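Local coordinates for fasciclin I (Drosophila melanogaster, PDB 1O70), which serves as an insect neural cell adhesion molecule, represented here by its third and fourth FAS1 domains, at residues D69-K72 with M73-L77; I76-M79 with H80-K83; V88-I91 with R92-A96; K202-Q205 with K206-L209. One frame throughout, in Å; residues are numbered along the deposited sequence.

Contact 1. Residues D69-K72 with M73-L77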
loop_
_atom_site.group_PDB
_atom_site.type_symbol
_atom_site.label_atom_id
_atom_site.label_comp_id
_atom_site.label_asym_id
_atom_site.label_seq_id
_atom_site.Cartn_x
_atom_site.Cartn_y
_atom_site.Cartn_z
ATOM N N ASP A 69 20.086 8.752 2.109
ATOM C CA ASP A 69 19.357 9.750 1.342
ATOM C C ASP A 69 18.511 10.598 2.291
ATOM O O ASP A 69 17.388 10.230 2.627
ATOM C CB ASP A 69 18.454 9.077 0.315
ATOM C CG ASP A 69 17.910 10.057 -0.697
ATOM O OD1 ASP A 69 17.333 11.087 -0.284
ATOM O OD2 ASP A 69 18.064 9.800 -1.907
ATOM N N ARG A 70 19.056 11.734 2.711
ATOM C CA ARG A 70 18.365 12.626 3.635
ATOM C C ARG A 70 16.976 13.059 3.167
ATOM O O ARG A 70 16.067 13.261 3.976
ATOM C CB ARG A 70 19.218 13.873 3.914
ATOM C CG ARG A 70 20.571 13.579 4.559
ATOM C CD ARG A 70 21.305 14.864 4.932
ATOM N NE ARG A 70 20.517 15.686 5.848
ATOM C CZ ARG A 70 20.917 16.848 6.361
ATOM N NH1 ARG A 70 22.109 17.342 6.055
ATOM N NH2 ARG A 70 20.119 17.524 7.175
ATOM N N ASN A 71 16.805 13.200 1.863
ATOM C CA ASN A 71 15.520 13.626 1.330
ATOM C C ASN A 71 14.457 12.536 1.465
ATOM O O ASN A 71 13.276 12.821 1.705
ATOM C CB ASN A 71 15.675 14.026 -0.135
ATOM C CG ASN A 71 14.423 14.661 -0.693
ATOM O OD1 ASN A 71 13.373 14.016 -0.787
ATOM N ND2 ASN A 71 14.519 15.936 -1.061
ATOM N N LYS A 72 14.887 11.289 1.307
ATOM C CA LYS A 72 13.993 10.143 1.422
ATOM C C LYS A 72 13.709 9.824 2.884
ATOM O O LYS A 72 12.566 9.572 3.265
ATOM C CB LYS A 72 14.603 8.922 0.727
ATOM C CG LYS A 72 14.610 9.039 -0.784
ATOM C CD LYS A 72 15.168 7.796 -1.458
ATOM C CE LYS A 72 15.113 7.937 -2.980
ATOM N NZ LYS A 72 15.645 6.730 -3.674
ATOM N N MET A 73 14.754 9.837 3.703
ATOM C CA MET A 73 14.600 9.566 5.120
ATOM C C MET A 73 13.516 10.445 5.723
ATOM O O MET A 73 12.748 10.000 6.573
ATOM C CB MET A 73 15.918 9.806 5.842
ATOM C CG MET A 73 16.828 8.599 5.846
ATOM S SD MET A 73 16.002 7.196 6.631
ATOM C CE MET A 73 15.837 6.121 5.218
ATOM N N ARG A 74 13.463 11.694 5.272
ATOM C CA ARG A 74 12.478 12.648 5.751
ATOM C C ARG A 74 11.079 12.178 5.348
ATOM O O ARG A 74 10.129 12.286 6.121
ATOM C CB ARG A 74 12.771 14.031 5.156
ATOM C CG ARG A 74 12.034 15.191 5.825
ATOM C CD ARG A 74 12.626 16.539 5.403
ATOM N NE ARG A 74 14.088 16.514 5.478
ATOM C CZ ARG A 74 14.897 16.531 4.419
ATOM N NH1 ARG A 74 14.389 16.581 3.196
ATOM N NH2 ARG A 74 16.216 16.483 4.580
ATOM N N GLN A 75 10.953 11.647 4.132
ATOM C CA GLN A 75 9.663 11.163 3.666
ATOM C C GLN A 75 9.256 9.934 4.459
ATOM O O GLN A 75 8.081 9.752 4.789
ATOM C CB GLN A 75 9.719 10.809 2.192
ATOM C CG GLN A 75 9.894 11.991 1.291
ATOM C CD GLN A 75 9.761 11.596 -0.163
ATOM O OE1 GLN A 75 8.679 11.209 -0.624
ATOM N NE2 GLN A 75 10.866 11.676 -0.895
ATOM N N ILE A 76 10.235 9.091 4.758
ATOM C CA ILE A 76 9.986 7.891 5.525
ATOM C C ILE A 76 9.586 8.289 6.935
ATOM O O ILE A 76 8.581 7.814 7.462
ATOM C CB ILE A 76 11.235 7.010 5.543
ATOM C CG1 ILE A 76 11.460 6.454 4.134
ATOM C CG2 ILE A 76 11.101 5.915 6.595
ATOM C CD1 ILE A 76 12.642 5.525 3.998
ATOM N N LEU A 77 10.366 9.179 7.538
ATOM C CA LEU A 77 10.060 9.651 8.879
ATOM C C LEU A 77 8.666 10.265 8.927
ATOM O O LEU A 77 7.876 9.940 9.815
ATOM C CB LEU A 77 11.090 10.691 9.336
ATOM C CG LEU A 77 12.488 10.203 9.754
ATOM C CD1 LEU A 77 13.438 11.383 9.799
ATOM C CD2 LEU A 77 12.424 9.511 11.114
#

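Contact 2. Residues I76-M79 with H80-K83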
loop_
_atom_site.group_PDB
_atom_site.type_symbol
_atom_site.label_atom_id
_atom_site.label_comp_id
_atom_site.label_asym_id
_atom_site.label_seq_id
_atom_site.Cartn_x
_atom_site.Cartn_y
_atom_site.Cartn_z
ATOM N N ILE A 76 10.235 9.091 4.758
ATOM C CA ILE A 76 9.986 7.891 5.525
ATOM C C ILE A 76 9.586 8.289 6.935
ATOM O O ILE A 76 8.581 7.814 7.462
ATOM C CB ILE A 76 11.235 7.010 5.543
ATOM C CG1 ILE A 76 11.460 6.454 4.134
ATOM C CG2 ILE A 76 11.101 5.915 6.595
ATOM C CD1 ILE A 76 12.642 5.525 3.998
ATOM N N LEU A 77 10.366 9.179 7.538
ATOM C CA LEU A 77 10.060 9.651 8.879
ATOM C C LEU A 77 8.666 10.265 8.927
ATOM O O LEU A 77 7.876 9.940 9.815
ATOM C CB LEU A 77 11.090 10.691 9.336
ATOM C CG LEU A 77 12.488 10.203 9.754
ATOM C CD1 LEU A 77 13.438 11.383 9.799
ATOM C CD2 LEU A 77 12.424 9.511 11.114
ATOM N N ASN A 78 8.354 11.133 7.968
ATOM C CA ASN A 78 7.057 11.797 7.942
ATOM C C ASN A 78 5.834 10.894 7.906
ATOM O O ASN A 78 4.792 11.263 8.442
ATOM C CB ASN A 78 6.973 12.767 6.771
ATOM C CG ASN A 78 7.953 13.904 6.895
ATOM O OD1 ASN A 78 8.226 14.386 7.990
ATOM N ND2 ASN A 78 8.486 14.348 5.765
ATOM N N MET A 79 5.938 9.723 7.284
ATOM C CA MET A 79 4.782 8.844 7.223
ATOM C C MET A 79 4.558 8.092 8.533
ATOM O O MET A 79 3.529 7.437 8.709
ATOM C CB MET A 79 4.883 7.866 6.043
ATOM C CG MET A 79 6.028 6.897 6.098
ATOM S SD MET A 79 5.978 5.691 4.736
ATOM C CE MET A 79 6.485 6.718 3.329
ATOM N N HIS A 80 5.515 8.194 9.458
ATOM C CA HIS A 80 5.380 7.548 10.765
ATOM C C HIS A 80 4.733 8.540 11.726
ATOM O O HIS A 80 4.529 8.225 12.896
ATOM C CB HIS A 80 6.738 7.151 11.344
ATOM C CG HIS A 80 7.333 5.918 10.739
ATOM N ND1 HIS A 80 8.074 5.939 9.577
ATOM C CD2 HIS A 80 7.338 4.631 11.163
ATOM C CE1 HIS A 80 8.516 4.721 9.315
ATOM N NE2 HIS A 80 8.083 3.908 10.263
ATOM N N ILE A 81 4.411 9.736 11.229
ATOM C CA ILE A 81 3.814 10.786 12.059
ATOM C C ILE A 81 2.362 11.136 11.696
ATOM O O ILE A 81 2.096 11.874 10.740
ATOM C CB ILE A 81 4.651 12.088 11.999
ATOM C CG1 ILE A 81 6.116 11.794 12.326
ATOM C CG2 ILE A 81 4.113 13.096 12.987
ATOM C CD1 ILE A 81 7.041 12.967 12.027
ATOM N N ILE A 82 1.439 10.624 12.501
ATOM C CA ILE A 82 0.010 10.841 12.318
ATOM C C ILE A 82 -0.494 12.175 12.873
ATOM O O ILE A 82 -0.395 12.443 14.070
ATOM C CB ILE A 82 -0.779 9.709 12.991
ATOM C CG1 ILE A 82 -0.403 8.373 12.341
ATOM C CG2 ILE A 82 -2.267 9.988 12.894
ATOM C CD1 ILE A 82 -0.707 7.177 13.174
ATOM N N LYS A 83 -1.063 12.995 11.997
ATOM C CA LYS A 83 -1.582 14.291 12.409
ATOM C C LYS A 83 -2.899 14.121 13.171
ATOM O O LYS A 83 -3.947 14.593 12.730
ATOM C CB LYS A 83 -1.786 15.176 11.172
ATOM C CG LYS A 83 -0.478 15.510 10.459
ATOM C CD LYS A 83 -0.642 15.635 8.954
ATOM C CE LYS A 83 -1.505 16.821 8.569
ATOM N NZ LYS A 83 -1.767 16.859 7.098
#

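Contact 3. Residues V88-I91 with R92-A96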
loop_
_atom_site.group_PDB
_atom_site.type_symbol
_atom_site.label_atom_id
_atom_site.label_comp_id
_atom_site.label_asym_id
_atom_site.label_seq_id
_atom_site.Cartn_x
_atom_site.Cartn_y
_atom_site.Cartn_z
ATOM N N VAL A 88 -5.158 2.918 20.846
ATOM C CA VAL A 88 -5.852 1.695 20.459
ATOM C C VAL A 88 -7.373 1.836 20.407
ATOM O O VAL A 88 -7.990 1.467 19.409
ATOM C CB VAL A 88 -5.512 0.536 21.400
ATOM C CG1 VAL A 88 -6.311 -0.688 21.018
ATOM C CG2 VAL A 88 -4.024 0.243 21.327
ATOM N N ASP A 89 -7.976 2.372 21.467
ATOM C CA ASP A 89 -9.421 2.524 21.494
ATOM C C ASP A 89 -9.952 3.334 20.325
ATOM O O ASP A 89 -10.901 2.920 19.659
ATOM C CB ASP A 89 -9.890 3.172 22.808
ATOM C CG ASP A 89 -9.709 2.263 24.011
ATOM O OD1 ASP A 89 -9.774 1.018 23.840
ATOM O OD2 ASP A 89 -9.519 2.795 25.136
ATOM N N LYS A 90 -9.345 4.492 20.079
ATOM C CA LYS A 90 -9.784 5.354 18.989
ATOM C C LYS A 90 -9.630 4.640 17.634
ATOM O O LYS A 90 -10.488 4.766 16.763
ATOM C CB LYS A 90 -8.993 6.670 19.002
ATOM C CG LYS A 90 -9.493 7.721 18.013
ATOM C CD LYS A 90 -10.877 8.223 18.387
ATOM C CE LYS A 90 -11.492 9.088 17.292
ATOM N NZ LYS A 90 -12.874 9.527 17.683
ATOM N N ILE A 91 -8.548 3.880 17.472
ATOM C CA ILE A 91 -8.311 3.151 16.239
ATOM C C ILE A 91 -9.420 2.118 16.040
ATOM O O ILE A 91 -9.974 2.000 14.945
ATOM C CB ILE A 91 -6.922 2.450 16.257
ATOM C CG1 ILE A 91 -5.815 3.495 16.383
ATOM C CG2 ILE A 91 -6.701 1.669 14.968
ATOM C CD1 ILE A 91 -4.443 2.910 16.573
ATOM N N ARG A 92 -9.746 1.372 17.095
ATOM C CA ARG A 92 -10.818 0.375 17.018
ATOM C C ARG A 92 -12.102 1.022 16.528
ATOM O O ARG A 92 -12.739 0.538 15.595
ATOM C CB ARG A 92 -11.112 -0.238 18.388
ATOM C CG ARG A 92 -10.371 -1.513 18.693
ATOM C CD ARG A 92 -11.296 -2.511 19.395
ATOM N NE ARG A 92 -10.565 -3.690 19.855
ATOM C CZ ARG A 92 -9.706 -3.676 20.866
ATOM N NH1 ARG A 92 -9.483 -2.547 21.527
ATOM N NH2 ARG A 92 -9.059 -4.783 21.203
ATOM N N GLN A 93 -12.480 2.116 17.184
ATOM C CA GLN A 93 -13.697 2.843 16.851
ATOM C C GLN A 93 -13.750 3.342 15.420
ATOM O O GLN A 93 -14.757 3.169 14.737
ATOM C CB GLN A 93 -13.870 4.028 17.793
ATOM C CG GLN A 93 -13.987 3.630 19.244
ATOM C CD GLN A 93 -14.138 4.825 20.162
ATOM O OE1 GLN A 93 -15.045 5.641 19.988
ATOM N NE2 GLN A 93 -13.250 4.935 21.150
ATOM N N LYS A 94 -12.672 3.974 14.972
ATOM C CA LYS A 94 -12.630 4.506 13.622
ATOM C C LYS A 94 -12.762 3.427 12.551
ATOM O O LYS A 94 -13.231 3.704 11.453
ATOM C CB LYS A 94 -11.341 5.295 13.400
ATOM C CG LYS A 94 -11.214 6.526 14.282
ATOM C CD LYS A 94 -10.110 7.446 13.784
ATOM C CE LYS A 94 -10.489 8.081 12.450
ATOM N NZ LYS A 94 -9.406 8.925 11.880
ATOM N N ASN A 95 -12.352 2.201 12.864
ATOM C CA ASN A 95 -12.453 1.123 11.894
ATOM C C ASN A 95 -13.714 0.288 12.067
ATOM O O ASN A 95 -13.858 -0.761 11.440
ATOM C CB ASN A 95 -11.225 0.205 11.962
ATOM C CG ASN A 95 -10.006 0.809 11.292
ATOM O OD1 ASN A 95 -10.122 1.699 10.454
ATOM N ND2 ASN A 95 -8.831 0.313 11.647
ATOM N N ALA A 96 -14.634 0.757 12.900
ATOM C CA ALA A 96 -15.868 0.016 13.150
ATOM C C ALA A 96 -16.673 -0.242 11.880
ATOM O O ALA A 96 -16.879 -1.391 11.491
ATOM C CB ALA A 96 -16.723 0.759 14.166
#

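Contact 4. Residues K202-Q205 with K206-L209. With SO4 (sulfate ion), chain C.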
loop_
_atom_site.group_PDB
_atom_site.type_symbol
_atom_site.label_atom_id
_atom_site.label_comp_id
_atom_site.label_asym_id
_atom_site.label_seq_id
_atom_site.Cartn_x
_atom_site.Cartn_y
_atom_site.Cartn_z
ATOM N N LYS A 202 -13.225 -6.422 -2.201
ATOM C CA LYS A 202 -14.526 -5.769 -2.417
ATOM C C LYS A 202 -14.785 -5.613 -3.924
ATOM O O LYS A 202 -15.923 -5.728 -4.386
ATOM C CB LYS A 202 -14.554 -4.393 -1.747
ATOM C CG LYS A 202 -15.950 -3.777 -1.649
ATOM C CD LYS A 202 -15.906 -2.312 -1.203
ATOM C CE LYS A 202 -15.099 -2.098 0.088
ATOM N NZ LYS A 202 -15.694 -2.718 1.309
ATOM N N GLY A 203 -13.717 -5.346 -4.674
ATOM C CA GLY A 203 -13.834 -5.207 -6.111
ATOM C C GLY A 203 -14.287 -6.503 -6.764
ATOM O O GLY A 203 -15.214 -6.479 -7.574
ATOM N N TRP A 204 -13.653 -7.632 -6.440
ATOM C CA TRP A 204 -14.077 -8.899 -7.035
ATOM C C TRP A 204 -15.476 -9.268 -6.541
ATOM O O TRP A 204 -16.250 -9.879 -7.287
ATOM C CB TRP A 204 -13.100 -10.039 -6.715
ATOM C CG TRP A 204 -11.807 -9.942 -7.495
ATOM C CD1 TRP A 204 -10.557 -9.727 -6.982
ATOM C CD2 TRP A 204 -11.641 -10.008 -8.930
ATOM N NE1 TRP A 204 -9.635 -9.646 -7.994
ATOM C CE2 TRP A 204 -10.266 -9.815 -9.191
ATOM C CE3 TRP A 204 -12.519 -10.206 -10.011
ATOM C CZ2 TRP A 204 -9.740 -9.822 -10.488
ATOM C CZ3 TRP A 204 -11.987 -10.208 -11.315
ATOM C CH2 TRP A 204 -10.609 -10.014 -11.533
ATOM N N GLN A 205 -15.817 -8.898 -5.302
ATOM C CA GLN A 205 -17.149 -9.220 -4.774
ATOM C C GLN A 205 -18.187 -8.479 -5.595
ATOM O O GLN A 205 -19.255 -9.006 -5.888
ATOM C CB GLN A 205 -17.256 -8.831 -3.292
ATOM C CG GLN A 205 -16.326 -9.628 -2.388
ATOM C CD GLN A 205 -16.130 -8.997 -1.015
ATOM O OE1 GLN A 205 -15.146 -9.277 -0.326
ATOM N NE2 GLN A 205 -17.063 -8.142 -0.613
ATOM N N LYS A 206 -17.862 -7.250 -5.976
ATOM C CA LYS A 206 -18.778 -6.470 -6.789
ATOM C C LYS A 206 -18.935 -7.139 -8.153
ATOM O O LYS A 206 -20.038 -7.184 -8.707
ATOM C CB LYS A 206 -18.252 -5.060 -6.968
ATOM C CG LYS A 206 -18.381 -4.221 -5.717
ATOM C CD LYS A 206 -17.768 -2.856 -5.938
ATOM C CE LYS A 206 -17.921 -1.974 -4.711
ATOM N NZ LYS A 206 -17.267 -0.640 -4.915
ATOM N N THR A 207 -17.832 -7.669 -8.678
ATOM C CA THR A 207 -17.840 -8.347 -9.963
ATOM C C THR A 207 -18.700 -9.608 -9.874
ATOM O O THR A 207 -19.313 -10.025 -10.861
ATOM C CB THR A 207 -16.414 -8.723 -10.378
ATOM O OG1 THR A 207 -15.647 -7.528 -10.537
ATOM C CG2 THR A 207 -16.416 -9.505 -11.676
ATOM N N GLU A 208 -18.744 -10.212 -8.689
ATOM C CA GLU A 208 -19.554 -11.407 -8.489
ATOM C C GLU A 208 -21.033 -11.056 -8.650
ATOM O O GLU A 208 -21.808 -11.854 -9.175
ATOM C CB GLU A 208 -19.307 -12.000 -7.095
ATOM C CG GLU A 208 -19.743 -13.462 -6.942
ATOM C CD GLU A 208 -21.241 -13.628 -6.722
ATOM O OE1 GLU A 208 -21.760 -14.754 -6.924
ATOM O OE2 GLU A 208 -21.904 -12.639 -6.328
ATOM N N LEU A 209 -21.423 -9.868 -8.193
ATOM C CA LEU A 209 -22.809 -9.432 -8.309
ATOM C C LEU A 209 -23.133 -9.096 -9.758
ATOM O O LEU A 209 -24.220 -9.399 -10.238
ATOM C CB LEU A 209 -23.067 -8.204 -7.437
ATOM C CG LEU A 209 -22.891 -8.399 -5.927
ATOM C CD1 LEU A 209 -22.946 -7.049 -5.215
ATOM C CD2 LEU A 209 -23.971 -9.327 -5.406
HETATM S S SO4 C . -11.677 -5.405 1.168
HETATM O O1 SO4 C . -10.510 -6.047 1.762
HETATM O O2 SO4 C . -11.422 -5.187 -0.266
HETATM O O3 SO4 C . -12.870 -6.250 1.317
HETATM O O4 SO4 C . -11.899 -4.109 1.838
HETATM O O HOH W 1 -20.564 -10.704 -4.156
#

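Contact 1. Residues D69-K72 with M73-L77
Arg74 folds its side chain back over the preceding turn of the helix, so that its guanidinium group lies above Arg70 O. Its CB starts close to that carbonyl, 3.6 Å from Arg70 O. CG stands opposite the backbone N (chi1 -166°), and the bend at chi3 (-46°) then brings the tip back toward the start of the helix. Arg74 CZ comes to 3.5 Å from Arg70 O, which sits over one face of the flat group, toward its rim, in a packing contact and not a hydrogen bond. Arg74 NH1 reaches the backbone at Asn71 CA, 3.7 Å away, while NH2 finds a weak hydrogen bond at Asn34 O, in the loop before helix 37-43. Replacing Arg74 by an alanine would probably leave Arg70 O without the guanidinium over it and Asn34 O without this donor. On the neighbouring side of the helix, the amide planes of Asn71 and Gln75 stand almost perpendicular, 84° apart, joined by a weak bond from Gln75 NE2 to Asn71 OD1 (3.4 Å). Along the backbone, Met73 N donates to Asp69 O (2.9 Å) and Ile76 N to Lys72 O (2.8 Å). The Asp69 carboxylate caps the helix start: OD1 takes the N-H of Lys72 (2.9 Å) from above the carboxylate plane. This is the classic N-cap, here opening helix 70-79 of the FAS1 domain.

Contact 2. Residues I76-M79 with H80-K83
His80 lays its imidazole beside Ile76, the two side chains running next to each other and pointing the same way. The ring presents an edge to the main chain: His80 ND1 donates to Ile76 O over 2.9 Å, and the oxygen lies only 7° out of the ring plane. Seen from the acceptor the approach is less regular, since ND1 stands above the carbonyl plane, 42° out of it. His80 CE1, next along the same edge, rests on Ile76 CG2 at 3.9 Å, so a hydrogen bond and a van der Waals contact from Ile76 both bear on the turn of the ring. The backbone N of His80 goes to Leu77 O (3.0 Å), and thus ring and backbone serve two successive carbonyls. Met79 approaches differently: its CG is placed between its own backbone N and carbonyl carbon (chi1 63°), which brings it obliquely to the imidazole, 4.1 Å from His80 ND1. Here helix 70-79 gives way to strand 81-82, an edge strand of the FAS1 sheet, which runs antiparallel to strand 48-53; His80 and Ile82 pair with Leu51 and Thr49 of that strand. Ile81 opens the strand with its N bonded back to Asn78 O (3.2 Å), from well above the carbonyl plane. Ile81 CG1 lies 3.6 Å from Leu77 O, and the branched side chain packs against Val38 and Ile42 of helix 37-43. Phe27 of helix 21-33 touches both Leu77 and the His80 side chain.

Contact 3. Residues V88-I91 with R92-A96
Val88 and Arg92 lie side by side one helical turn apart, Val88 CG1 meeting Arg92 NH1 at 3.7 Å. Arg92 leaves the backbone with an unusual first torsion (chi1 -93°) and a bend at chi2, which carry its tip toward the loop after strand 110-116, where NH2 bonds to Gly117 O. Asp89 OD1 lies near the plane of the Arg92 guanidinium, at its edge, but 4.3 Å from Arg92 NH1, too far for a salt bridge. Gln93 is extended beyond CG, and from there NE2 returns a weak bond to Asp89 O (3.4 Å), the same oxygen that accepts Gln93 N. The two lysines cross at an angle: Lys90 has CG anti to its N and a bend at chi2 (67°), which sets its CE against Lys94 CG at 4.0 Å, whereas Lys94 bends only at chi3 and turns its amine elsewhere. Replacing Lys94 by a glycine would probably leave the Lys90 methylenes without this neighbour, free to turn, and strip cover from Leu86 and Ala100. Ile91 and Asn95 also run alongside, Ile91 CG2 to Asn95 ND2 4.2 Å, while Asn95 OD1 accepts from Ala100 N. Helix 88-94 thus lies against strand 110-116, Ile91 and Asn95 on Phe113 and Arg92 on Val115, with Val88 N held by Asp139 of strand 131-141.

Contact 4. Residues K202-Q205 with K206-L209
Helix 201-210 of the later FAS1 domain, which follows strand 193-199, holds this contact, with a sulfate at its N-terminal turn. The ion, probably from the crystallisation liquor, receives Lys202 N at O2, 2.9 Å away and nearly straight (175°), with Arg200 NH2 as a further donor. Such a site at a helix start is consistent with attraction of an anion by the helix dipole. Gly203 O is gripped twice, by Thr207 N (3.1 Å) and by Thr207 OG1 (3.2 Å), the two donors arriving from opposite faces of its plane. OG1 can do so because it sits anti to the carbonyl carbon (chi1 -63°), next to the backbone N. Thr207 also runs beside Trp204, Thr207 OG1 lying 4.2 Å from Trp204 CE3. The Lys202 and Lys206 chains cross, Lys202 CD meeting Lys206 CE at 4.1 Å, their amines well apart. A water bridges Gln205 O and Glu208 OE2. Trp204 touches Met177 of helix 172-177 and Leu218 of helix 212-218, its NE1 hydrogen-bonded to Thr174 OG1, while Lys206 and Thr207 rest on Tyr305 in the loop after strand 298-303.

From the N terminus, contact 1 begins helix 70-79 and contact 2 follows directly, sharing Ile76 and Leu77 and leading the helix into edge strand 81-82. Contact 3 comes next along the chain, on helix 88-94, with its nearest atoms about 7 Å from contact 2. All three belong to the earlier FAS1 domain: contact 1 lies among helices 21-33, 37-43 and 64-67, contact 2 joins that helical layer to strand 81-82, and contact 3 packs near the other edge of the sheet. Contact 4 lies in the later domain, its centre about 38 Å from that of contact 1. Each is local, so none closes a long loop, and apart from the 1–2 overlap they stand in series without crossing.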